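Local coordinates for protein diacylglycerol O-acyltransferase (PDB 6CHJ) that probably transfers acyl groups from acyl-CoA to diacylglycerol or long-chain alcohols, making triacylglycerols and wax esters, at residues Q46-N58 with P156-P168. Residues are numbered along the deposited sequence; the frame is centred on the assembly and turned at random.
Sequences QLRQKTEVTAPFN and PDEHGMPPIWDLP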
ATOM      1  N   GLN B  46     -24.470   0.025   3.397  1.00 69.36           N
ATOM      2  CA  GLN B  46     -24.916  -0.887   4.445  1.00 71.03           C
ATOM      3  C   GLN B  46     -23.807  -1.798   4.940  1.00 71.81           C
ATOM      4  O   GLN B  46     -23.897  -2.305   6.060  1.00 75.39           O
ATOM      5  CB  GLN B  46     -26.127  -1.716   3.981  1.00 72.91           C
ATOM      6  CG  GLN B  46     -26.998  -2.229   5.172  1.00 86.66           C
ATOM      7  CD  GLN B  46     -27.922  -1.150   5.794  1.00 91.83           C
ATOM      8  OE1 GLN B  46     -27.493  -0.019   6.076  1.00 91.56           O
ATOM      9  NE2 GLN B  46     -29.182  -1.518   6.039  1.00 90.84           N
ATOM     10  N   LEU B  47     -22.751  -2.009   4.148  1.00 72.98           N
ATOM     11  CA  LEU B  47     -21.620  -2.768   4.667  1.00 67.54           C
ATOM     12  C   LEU B  47     -20.882  -1.965   5.727  1.00 72.64           C
ATOM     13  O   LEU B  47     -20.413  -2.527   6.726  1.00 76.55           O
ATOM     14  CB  LEU B  47     -20.679  -3.181   3.526  1.00 67.11           C
ATOM     15  CG  LEU B  47     -21.122  -4.417   2.715  1.00 61.34           C
ATOM     16  CD1 LEU B  47     -20.380  -4.536   1.375  1.00 60.38           C
ATOM     17  CD2 LEU B  47     -21.015  -5.694   3.529  1.00 53.47           C
ATOM     18  N   ARG B  48     -20.788  -0.639   5.535  1.00 73.44           N
ATOM     19  CA  ARG B  48     -20.171   0.221   6.544  1.00 73.70           C
ATOM     20  C   ARG B  48     -20.897   0.105   7.874  1.00 74.24           C
ATOM     21  O   ARG B  48     -20.274   0.162   8.939  1.00 73.82           O
ATOM     22  CB  ARG B  48     -20.177   1.670   6.077  1.00 70.99           C
ATOM     23  CG  ARG B  48     -19.221   1.954   4.955  1.00 74.01           C
ATOM     24  CD  ARG B  48     -19.000   3.441   4.863  1.00 78.76           C
ATOM     25  NE  ARG B  48     -19.085   3.941   3.495  1.00 78.24           N
ATOM     26  CZ  ARG B  48     -18.031   4.057   2.695  1.00 79.87           C
ATOM     27  NH1 ARG B  48     -16.833   3.688   3.136  1.00 73.44           N
ATOM     28  NH2 ARG B  48     -18.177   4.539   1.462  1.00 82.46           N
ATOM     29  N   GLN B  49     -22.218  -0.064   7.824  1.00 74.48           N
ATOM     30  CA  GLN B  49     -23.005  -0.238   9.038  1.00 77.39           C
ATOM     31  C   GLN B  49     -22.588  -1.494   9.786  1.00 78.53           C
ATOM     32  O   GLN B  49     -22.320  -1.451  10.992  1.00 79.31           O
ATOM     33  CB  GLN B  49     -24.495  -0.289   8.687  1.00 82.52           C
ATOM     34  CG  GLN B  49     -25.088   1.067   8.416  1.00 78.67           C
ATOM     35  CD  GLN B  49     -24.656   2.050   9.468  1.00 88.13           C
ATOM     36  OE1 GLN B  49     -23.862   2.958   9.206  1.00 88.20           O
ATOM     37  NE2 GLN B  49     -25.153   1.859  10.687  1.00 89.82           N
ATOM     38  N   LYS B  50     -22.513  -2.621   9.076  1.00 78.54           N
ATOM     39  CA  LYS B  50     -22.221  -3.910   9.688  1.00 78.79           C
ATOM     40  C   LYS B  50     -20.903  -3.873  10.456  1.00 78.61           C
ATOM     41  O   LYS B  50     -19.823  -3.993   9.866  1.00 79.19           O
ATOM     42  CB  LYS B  50     -22.208  -4.991   8.615  1.00 78.17           C
ATOM     43  CG  LYS B  50     -23.426  -4.917   7.702  1.00 78.51           C
ATOM     44  CD  LYS B  50     -23.980  -6.299   7.383  1.00 76.76           C
ATOM     45  CE  LYS B  50     -24.347  -7.044   8.666  1.00 79.56           C
ATOM     46  NZ  LYS B  50     -24.898  -8.413   8.418  1.00 78.14           N
ATOM     47  N   THR B  51     -20.995  -3.718  11.779  1.00 75.62           N
ATOM     48  CA  THR B  51     -19.848  -3.455  12.638  1.00 79.49           C
ATOM     49  C   THR B  51     -19.438  -4.656  13.483  1.00 79.08           C
ATOM     50  O   THR B  51     -18.346  -4.641  14.061  1.00 82.65           O
ATOM     51  CB  THR B  51     -20.145  -2.252  13.552  1.00 74.78           C
ATOM     52  OG1 THR B  51     -20.556  -1.141  12.751  1.00 75.27           O
ATOM     53  CG2 THR B  51     -18.913  -1.823  14.342  1.00 80.45           C
ATOM     54  N   GLU B  52     -20.252  -5.703  13.566  1.00 76.33           N
ATOM     55  CA  GLU B  52     -19.818  -6.873  14.318  1.00 83.07           C
ATOM     56  C   GLU B  52     -18.794  -7.666  13.512  1.00 80.69           C
ATOM     57  O   GLU B  52     -18.956  -7.890  12.304  1.00 74.60           O
ATOM     58  CB  GLU B  52     -21.001  -7.763  14.700  1.00 87.24           C
ATOM     59  CG  GLU B  52     -20.597  -8.925  15.608  1.00 87.35           C
ATOM     60  CD  GLU B  52     -21.755  -9.849  15.945  1.00 95.43           C
ATOM     61  OE1 GLU B  52     -22.522  -9.523  16.886  1.00 89.86           O
ATOM     62  OE2 GLU B  52     -21.888 -10.901  15.274  1.00 96.95           O
ATOM     63  N   VAL B  53     -17.721  -8.066  14.192  1.00 76.31           N
ATOM     64  CA  VAL B  53     -16.585  -8.756  13.594  1.00 75.95           C
ATOM     65  C   VAL B  53     -16.256  -9.948  14.477  1.00 76.23           C
ATOM     66  O   VAL B  53     -16.073  -9.788  15.684  1.00 82.50           O
ATOM     67  CB  VAL B  53     -15.351  -7.838  13.462  1.00 71.93           C
ATOM     68  CG1 VAL B  53     -14.127  -8.638  13.013  1.00 72.04           C
ATOM     69  CG2 VAL B  53     -15.625  -6.669  12.513  1.00 75.05           C
ATOM     70  N   THR B  54     -16.167 -11.136  13.885  1.00 78.20           N
ATOM     71  CA  THR B  54     -15.814 -12.332  14.638  1.00 74.95           C
ATOM     72  C   THR B  54     -14.556 -12.968  14.067  1.00 75.13           C
ATOM     73  O   THR B  54     -14.225 -12.795  12.891  1.00 78.76           O
ATOM     74  CB  THR B  54     -16.946 -13.368  14.648  1.00 78.42           C
ATOM     75  OG1 THR B  54     -16.637 -14.406  15.597  1.00 83.23           O
ATOM     76  CG2 THR B  54     -17.140 -13.981  13.263  1.00 75.57           C
ATOM     77  N   ALA B  55     -13.878 -13.724  14.932  1.00 75.24           N
ATOM     78  CA  ALA B  55     -12.629 -14.425  14.688  1.00 69.63           C
ATOM     79  C   ALA B  55     -12.655 -15.095  13.326  1.00 72.58           C
ATOM     80  O   ALA B  55     -13.706 -15.601  12.910  1.00 74.28           O
ATOM     81  CB  ALA B  55     -12.380 -15.448  15.796  1.00 70.71           C
ATOM     82  N   PRO B  56     -11.524 -15.114  12.596  1.00 76.70           N
ATOM     83  CA  PRO B  56     -10.252 -14.579  13.110  1.00 74.21           C
ATOM     84  C   PRO B  56     -10.028 -13.083  12.813  1.00 70.10           C
ATOM     85  O   PRO B  56      -8.942 -12.551  13.087  1.00 70.02           O
ATOM     86  CB  PRO B  56      -9.216 -15.445  12.391  1.00 69.60           C
ATOM     87  CG  PRO B  56      -9.870 -15.770  11.061  1.00 63.08           C
ATOM     88  CD  PRO B  56     -11.367 -15.706  11.250  1.00 66.39           C
ATOM     89  N   PHE B  57     -11.056 -12.412  12.284  1.00 64.29           N
ATOM     90  CA  PHE B  57     -10.898 -11.048  11.799  1.00 63.22           C
ATOM     91  C   PHE B  57     -10.811 -10.007  12.915  1.00 72.06           C
ATOM     92  O   PHE B  57     -10.621  -8.820  12.617  1.00 67.41           O
ATOM     93  CB  PHE B  57     -12.049 -10.702  10.871  1.00 64.94           C
ATOM     94  CG  PHE B  57     -12.155 -11.598   9.690  1.00 71.24           C
ATOM     95  CD1 PHE B  57     -11.575 -11.243   8.482  1.00 68.38           C
ATOM     96  CD2 PHE B  57     -12.839 -12.803   9.779  1.00 72.29           C
ATOM     97  CE1 PHE B  57     -11.669 -12.078   7.387  1.00 67.47           C
ATOM     98  CE2 PHE B  57     -12.936 -13.636   8.688  1.00 72.46           C
ATOM     99  CZ  PHE B  57     -12.357 -13.271   7.489  1.00 72.01           C
ATOM    100  N   ASN B  58     -10.960 -10.400  14.179  1.00 70.64           N
ATOM    101  CA  ASN B  58     -10.822  -9.467  15.289  1.00 70.85           C
ATOM    102  C   ASN B  58      -9.565  -9.744  16.084  1.00 74.42           C
ATOM    103  O   ASN B  58      -9.386  -9.184  17.169  1.00 75.34           O
ATOM    104  CB  ASN B  58     -12.054  -9.504  16.201  1.00 70.68           C
ATOM    105  CG  ASN B  58     -12.193 -10.810  16.969  1.00 73.24           C
ATOM    106  OD1 ASN B  58     -11.679 -11.858  16.570  1.00 72.81           O
ATOM    107  ND2 ASN B  58     -12.887 -10.745  18.092  1.00 74.39           N
ATOM    108  N   PRO B 156     -30.403 -17.788  -5.022  1.00 77.87           N
ATOM    109  CA  PRO B 156     -30.388 -16.382  -5.446  1.00 77.93           C
ATOM    110  C   PRO B 156     -31.546 -15.555  -4.905  1.00 86.93           C
ATOM    111  O   PRO B 156     -31.506 -14.320  -5.011  1.00 82.39           O
ATOM    112  CB  PRO B 156     -30.476 -16.493  -6.969  1.00 78.10           C
ATOM    113  CG  PRO B 156     -31.353 -17.691  -7.168  1.00 75.78           C
ATOM    114  CD  PRO B 156     -30.991 -18.661  -6.054  1.00 78.62           C
ATOM    115  N   ASP B 157     -32.588 -16.194  -4.372  1.00 89.71           N
ATOM    116  CA  ASP B 157     -33.724 -15.485  -3.800  1.00 89.22           C
ATOM    117  C   ASP B 157     -33.439 -14.970  -2.395  1.00 90.72           C
ATOM    118  O   ASP B 157     -34.182 -14.112  -1.906  1.00 91.16           O
ATOM    119  CB  ASP B 157     -34.957 -16.403  -3.783  1.00 90.69           C
ATOM    120  CG  ASP B 157     -35.819 -16.269  -5.044  1.00 92.14           C
ATOM    121  OD1 ASP B 157     -35.978 -15.130  -5.540  1.00 94.14           O
ATOM    122  OD2 ASP B 157     -36.352 -17.297  -5.526  1.00 88.56           O
ATOM    123  N   GLU B 158     -32.378 -15.461  -1.749  1.00 90.20           N
ATOM    124  CA  GLU B 158     -32.076 -15.118  -0.364  1.00 89.94           C
ATOM    125  C   GLU B 158     -31.354 -13.778  -0.269  1.00 89.48           C
ATOM    126  O   GLU B 158     -30.545 -13.434  -1.137  1.00 87.84           O
ATOM    127  CB  GLU B 158     -31.212 -16.209   0.267  1.00 88.15           C
ATOM    128  CG  GLU B 158     -30.731 -15.862   1.663  1.00 87.45           C
ATOM    129  CD  GLU B 158     -29.728 -16.850   2.185  1.00 87.40           C
ATOM    130  OE1 GLU B 158     -29.398 -17.798   1.440  1.00 85.10           O
ATOM    131  OE2 GLU B 158     -29.276 -16.685   3.341  1.00 93.03           O
ATOM    132  N   HIS B 159     -31.638 -13.022   0.798  1.00 87.33           N
ATOM    133  CA  HIS B 159     -30.999 -11.730   1.012  1.00 79.86           C
ATOM    134  C   HIS B 159     -30.552 -11.614   2.471  1.00 83.21           C
ATOM    135  O   HIS B 159     -30.679 -12.561   3.269  1.00 78.77           O
ATOM    136  CB  HIS B 159     -31.929 -10.593   0.583  1.00 76.80           C
ATOM    137  CG  HIS B 159     -31.967 -10.377  -0.903  1.00 85.39           C
ATOM    138  ND1 HIS B 159     -32.303 -11.374  -1.796  1.00 86.09           N
ATOM    139  CD2 HIS B 159     -31.696  -9.281  -1.653  1.00 86.82           C
ATOM    140  CE1 HIS B 159     -32.240 -10.901  -3.031  1.00 87.58           C
ATOM    141  NE2 HIS B 159     -31.876  -9.632  -2.971  1.00 84.70           N
ATOM    142  N   GLY B 160     -29.970 -10.458   2.794  1.00 81.06           N
ATOM    143  CA  GLY B 160     -29.448 -10.195   4.133  1.00 76.25           C
ATOM    144  C   GLY B 160     -28.311 -11.101   4.567  1.00 85.34           C
ATOM    145  O   GLY B 160     -28.272 -11.518   5.739  1.00 83.02           O
ATOM    146  N   MET B 161     -27.375 -11.453   3.616  1.00 77.57           N
ATOM    147  CA  MET B 161     -26.236 -12.303   3.953  1.00 81.30           C
ATOM    148  C   MET B 161     -25.067 -11.472   4.479  1.00 75.40           C
ATOM    149  O   MET B 161     -24.810 -10.372   3.977  1.00 76.80           O
ATOM    150  CB  MET B 161     -25.766 -13.086   2.737  1.00 79.97           C
ATOM    151  CG  MET B 161     -26.404 -14.460   2.563  1.00 86.45           C
ATOM    152  SD  MET B 161     -26.331 -14.933   0.821  1.00 82.90           S
ATOM    153  CE  MET B 161     -27.890 -14.285   0.266  1.00 79.19           C
ATOM    154  N   PRO B 162     -24.338 -12.008   5.455  1.00 66.75           N
ATOM    155  CA  PRO B 162     -23.261 -11.245   6.099  1.00 78.85           C
ATOM    156  C   PRO B 162     -22.083 -11.021   5.165  1.00 81.55           C
ATOM    157  O   PRO B 162     -22.002 -11.619   4.079  1.00 77.82           O
ATOM    158  CB  PRO B 162     -22.848 -12.138   7.285  1.00 73.89           C
ATOM    159  CG  PRO B 162     -23.909 -13.166   7.411  1.00 70.74           C
ATOM    160  CD  PRO B 162     -24.510 -13.339   6.059  1.00 70.87           C
ATOM    161  N   PRO B 163     -21.153 -10.150   5.558  1.00 79.82           N
ATOM    162  CA  PRO B 163     -19.842 -10.083   4.909  1.00 73.18           C
ATOM    163  C   PRO B 163     -18.822 -11.002   5.585  1.00 72.35           C
ATOM    164  O   PRO B 163     -19.037 -11.517   6.686  1.00 70.07           O
ATOM    165  CB  PRO B 163     -19.459  -8.607   5.086  1.00 72.15           C
ATOM    166  CG  PRO B 163     -20.127  -8.215   6.386  1.00 69.73           C
ATOM    167  CD  PRO B 163     -21.423  -8.973   6.411  1.00 75.23           C
ATOM    168  N   ILE B 164     -17.690 -11.195   4.897  1.00 71.65           N
ATOM    169  CA  ILE B 164     -16.715 -12.203   5.325  1.00 73.81           C
ATOM    170  C   ILE B 164     -16.200 -11.948   6.735  1.00 69.59           C
ATOM    171  O   ILE B 164     -15.768 -12.882   7.422  1.00 69.83           O
ATOM    172  CB  ILE B 164     -15.530 -12.278   4.344  1.00 74.32           C
ATOM    173  CG1 ILE B 164     -14.835 -13.635   4.479  1.00 70.25           C
ATOM    174  CG2 ILE B 164     -14.519 -11.151   4.635  1.00 64.67           C
ATOM    175  CD1 ILE B 164     -13.950 -13.971   3.326  1.00 69.54           C
ATOM    176  N   TRP B 165     -16.200 -10.702   7.188  1.00 69.28           N
ATOM    177  CA  TRP B 165     -15.587 -10.492   8.489  1.00 67.11           C
ATOM    178  C   TRP B 165     -16.494 -10.915   9.632  1.00 73.37           C
ATOM    179  O   TRP B 165     -16.028 -10.982  10.777  1.00 74.88           O
ATOM    180  CB  TRP B 165     -15.155  -9.036   8.648  1.00 65.58           C
ATOM    181  CG  TRP B 165     -16.211  -8.007   8.407  1.00 63.35           C
ATOM    182  CD1 TRP B 165     -17.144  -7.577   9.295  1.00 57.75           C
ATOM    183  CD2 TRP B 165     -16.419  -7.252   7.200  1.00 59.64           C
ATOM    184  NE1 TRP B 165     -17.929  -6.607   8.716  1.00 64.18           N
ATOM    185  CE2 TRP B 165     -17.499  -6.386   7.434  1.00 54.90           C
ATOM    186  CE3 TRP B 165     -15.796  -7.228   5.953  1.00 58.36           C
ATOM    187  CZ2 TRP B 165     -17.971  -5.503   6.468  1.00 60.82           C
ATOM    188  CZ3 TRP B 165     -16.260  -6.350   4.993  1.00 60.23           C
ATOM    189  CH2 TRP B 165     -17.337  -5.497   5.254  1.00 59.13           C
ATOM    190  N   ASP B 166     -17.757 -11.240   9.341  1.00 72.75           N
ATOM    191  CA  ASP B 166     -18.747 -11.661  10.336  1.00 78.27           C
ATOM    192  C   ASP B 166     -19.387 -12.955   9.843  1.00 80.00           C
ATOM    193  O   ASP B 166     -20.352 -12.921   9.077  1.00 79.53           O
ATOM    194  CB  ASP B 166     -19.795 -10.573  10.562  1.00 76.10           C
ATOM    195  CG  ASP B 166     -20.427 -10.640  11.951  1.00 86.51           C
ATOM    196  OD1 ASP B 166     -19.753 -11.071  12.926  1.00 86.49           O
ATOM    197  OD2 ASP B 166     -21.610 -10.258  12.064  1.00 87.55           O
ATOM    198  N   LEU B 167     -18.856 -14.092  10.288  1.00 79.19           N
ATOM    199  CA  LEU B 167     -19.335 -15.369   9.789  1.00 79.80           C
ATOM    200  C   LEU B 167     -19.636 -16.316  10.944  1.00 85.13           C
ATOM    201  O   LEU B 167     -18.921 -16.326  11.958  1.00 77.07           O
ATOM    202  CB  LEU B 167     -18.313 -16.032   8.837  1.00 78.24           C
ATOM    203  CG  LEU B 167     -18.176 -15.563   7.374  1.00 76.44           C
ATOM    204  CD1 LEU B 167     -17.216 -16.461   6.626  1.00 79.77           C
ATOM    205  CD2 LEU B 167     -19.503 -15.478   6.624  1.00 74.96           C
ATOM    206  N   PRO B 168     -20.697 -17.129  10.815  1.00 89.64           N
ATOM    207  CA  PRO B 168     -21.028 -18.204  11.756  1.00 88.39           C
ATOM    208  C   PRO B 168     -19.845 -19.123  12.050  1.00 89.78           C
ATOM    209  O   PRO B 168     -19.536 -19.334  13.224  1.00 94.75           O
ATOM    210  CB  PRO B 168     -22.135 -18.964  11.026  1.00 91.38           C
ATOM    211  CG  PRO B 168     -22.808 -17.920  10.185  1.00 86.30           C
ATOM    212  CD  PRO B 168     -21.724 -16.972   9.763  1.00 85.39           C
TER
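A type I beta turn from Pro163 to Asp166 packs against the end of helix 39-49 and the loop that follows it, within the catalytic domain of this wax ester synthase family. Trp165, inside the turn, is the main contact residue. Its CG sits between the backbone N and the carbonyl carbon (chi1 54°), which turns the indole edge to the backbone of residues 47-52. There NE1 gives a weak hydrogen bond to Lys50 O (3.4 Å), while Leu47 O and Glu52 O lie in the ring plane. Val53 CG2 touches Trp165 CD1 at 3.7 Å. Trp165 also meets the rings of Trp115 and Phe82. The backbone is joined by Thr54 N, which donates a hydrogen bond to Trp165 O at 3.1 Å.

The Phe57 ring packs against the turn, with Trp165 CA and Ile164 C over one of its faces. Trp165 CA is 3.9 Å from the Phe57 ring centroid, a CH-pi contact. The Ile164 and Phe57 side chains cross at about a right angle, with Ile164 CG1 3.9 Å from Phe57 CZ. At the helix end, Leu47 CD2 rests on Pro163 CB at 3.7 Å. The aliphatic part of Lys50 runs by Pro163 CD.

The Glu52 and Asp166 carboxylates are turned 82° apart, with Glu52 OE2 3.2 Å from Asp166 OD1. If both are ionised they would probably repel, so one may carry a proton. Glu52 O, also an acceptor, lies close to Asp166 OD1, and a crystal neighbour touches Glu52. Lys50 NZ, 5.2 Å from Asp166 OD2, could offset part of the charge. The contact thus combines apolar, aromatic packing with an acidic pair, and two hydrogen bonds, one of them weak, join the segments.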